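Side-chain contact in beta-lactamase (Klebsiella pneumoniae, PDB 6KBY), which probably hydrolyses the beta-lactam ring of antibiotics to give a substituted beta-amino acid, and is captured here with adenosine monophosphate at its active site: residues Ala38-Gly43 and Tyr240-Met245. Sequence-based numbering, arbitrary orientation.
Sequences AVTVNG and YVQANM
Thr40 and Gln242 meet where helix 234-244 packs on the antiparallel sheet of the class C beta-lactamase fold, a worked example of how a single strand residue can offer a polar and an apolar branch to a helix and the residue after it. On the apolar side, CG2 of Thr40 meets the methyl CE of Met245, just past the helix, tip to tip at 3.9 Å, the thioether chain bending at its last torsion (chi3 -71°). Val241 adds a looser contact, its CG1 lying 4.5 Å from the same Thr40 CG2; its side chain also rests on Ile332 and Phe334.

With OG1 of Thr40 set opposite the backbone N (chi1 -173°), the hydroxyl lies 3.4 Å from Gln242 NE2, yet the angle is too poor for a hydrogen bond. Both side chains turn instead to Asn45 on the adjoining strand: its OD1 pairs with the threonine hydroxyl and its ND2 with Gln242 OE1, so one asparagine amide links strand and helix. Lys44 O is a second acceptor, so the hydroxyl's single proton is probably shared or alternates.

Water completes the junction beyond the strand end: it accepts from Gln242 NE2 at 3.0 Å and donates to Gly43 O at 2.8 Å.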
loop_
_atom_site.group_PDB
_atom_site.type_symbol
_atom_site.label_atom_id
_atom_site.label_comp_id
_atom_site.label_asym_id
_atom_site.label_seq_id
_atom_site.Cartn_x
_atom_site.Cartn_y
_atom_site.Cartn_z
ATOM N N ALA A 38 6.907 13.052 -2.725
ATOM C CA ALA A 38 8.198 12.825 -2.101
ATOM C C ALA A 38 9.009 11.923 -3.016
ATOM O O ALA A 38 8.500 10.894 -3.484
ATOM C CB ALA A 38 8.017 12.159 -0.736
ATOM N N VAL A 39 10.259 12.310 -3.266
ATOM C CA VAL A 39 11.167 11.574 -4.137
ATOM C C VAL A 39 12.458 11.305 -3.377
ATOM O O VAL A 39 12.975 12.191 -2.686
ATOM C CB VAL A 39 11.475 12.383 -5.420
ATOM C CG1 VAL A 39 12.525 11.695 -6.274
ATOM C CG2 VAL A 39 10.203 12.621 -6.221
ATOM N N THR A 40 12.986 10.093 -3.508
ATOM C CA THR A 40 14.336 9.788 -3.053
ATOM C C THR A 40 15.177 9.299 -4.224
ATOM O O THR A 40 14.713 8.507 -5.051
ATOM C CB THR A 40 14.353 8.772 -1.890
ATOM O OG1 THR A 40 15.688 8.651 -1.385
ATOM C CG2 THR A 40 13.855 7.391 -2.322
ATOM N N VAL A 41 16.406 9.802 -4.302
ATOM C CA VAL A 41 17.396 9.330 -5.269
ATOM C C VAL A 41 18.763 9.782 -4.781
ATOM O O VAL A 41 18.900 10.863 -4.202
ATOM C CB VAL A 41 17.091 9.821 -6.707
ATOM C CG1 VAL A 41 17.029 11.344 -6.766
ATOM C CG2 VAL A 41 18.125 9.292 -7.689
ATOM N N ASN A 42 19.777 8.940 -5.001
ATOM C CA ASN A 42 21.151 9.247 -4.600
ATOM C C ASN A 42 21.258 9.489 -3.095
ATOM O O ASN A 42 22.113 10.250 -2.633
ATOM C CB ASN A 42 21.726 10.419 -5.404
ATOM C CG ASN A 42 23.240 10.509 -5.314
ATOM O OD1 ASN A 42 23.935 9.497 -5.224
ATOM N ND2 ASN A 42 23.757 11.737 -5.334
ATOM N N GLY A 43 20.396 8.841 -2.318
ATOM C CA GLY A 43 20.399 9.007 -0.879
ATOM C C GLY A 43 19.810 10.306 -0.379
ATOM O O GLY A 43 19.862 10.563 0.829
ATOM N N TYR A 240 9.419 4.930 4.759
ATOM C CA TYR A 240 9.002 3.547 4.523
ATOM C C TYR A 240 9.605 3.014 3.232
ATOM O O TYR A 240 10.060 1.862 3.175
ATOM C CB TYR A 240 7.482 3.532 4.440
ATOM C CG TYR A 240 6.745 2.218 4.303
ATOM C CD1 TYR A 240 6.906 1.186 5.224
ATOM C CD2 TYR A 240 5.793 2.065 3.306
ATOM C CE1 TYR A 240 6.160 0.021 5.128
ATOM C CE2 TYR A 240 5.047 0.916 3.203
ATOM C CZ TYR A 240 5.234 -0.104 4.116
ATOM O OH TYR A 240 4.475 -1.253 4.047
ATOM N N VAL A 241 9.615 3.837 2.184
ATOM C CA VAL A 241 10.225 3.433 0.919
ATOM C C VAL A 241 11.725 3.205 1.093
ATOM O O VAL A 241 12.275 2.197 0.635
ATOM C CB VAL A 241 9.909 4.475 -0.169
ATOM C CG1 VAL A 241 10.771 4.257 -1.407
ATOM C CG2 VAL A 241 8.425 4.428 -0.523
ATOM N N GLN A 242 12.410 4.136 1.768
ATOM C CA GLN A 242 13.838 3.957 2.014
ATOM C C GLN A 242 14.113 2.703 2.830
ATOM O O GLN A 242 15.086 1.984 2.569
ATOM C CB GLN A 242 14.415 5.187 2.717
ATOM C CG GLN A 242 14.486 6.419 1.849
ATOM C CD GLN A 242 15.596 7.339 2.299
ATOM O OE1 GLN A 242 15.456 8.050 3.294
ATOM N NE2 GLN A 242 16.719 7.304 1.592
ATOM N N ALA A 243 13.291 2.444 3.847
ATOM C CA ALA A 243 13.468 1.238 4.651
ATOM C C ALA A 243 13.297 -0.013 3.796
ATOM O O ALA A 243 14.027 -1.004 3.960
ATOM C CB ALA A 243 12.459 1.240 5.800
ATOM N N ASN A 244 12.328 0.016 2.878
ATOM C CA ASN A 244 12.126 -1.068 1.927
ATOM C C ASN A 244 13.293 -1.234 0.962
ATOM O O ASN A 244 13.406 -2.294 0.337
ATOM C CB ASN A 244 10.807 -0.882 1.169
ATOM C CG ASN A 244 9.635 -1.510 1.895
ATOM O OD1 ASN A 244 9.457 -2.730 1.853
ATOM N ND2 ASN A 244 8.839 -0.691 2.587
ATOM N N MET A 245 14.170 -0.238 0.841
ATOM C CA MET A 245 15.385 -0.354 0.046
ATOM C C MET A 245 16.632 -0.498 0.906
ATOM O O MET A 245 17.751 -0.374 0.395
ATOM C CB MET A 245 15.504 0.820 -0.926
ATOM C CG MET A 245 14.358 0.853 -1.925
ATOM S SD MET A 245 14.590 2.002 -3.298
ATOM C CE MET A 245 14.404 3.581 -2.487
HETATM O O HOH W 1 19.367 8.325 2.497
#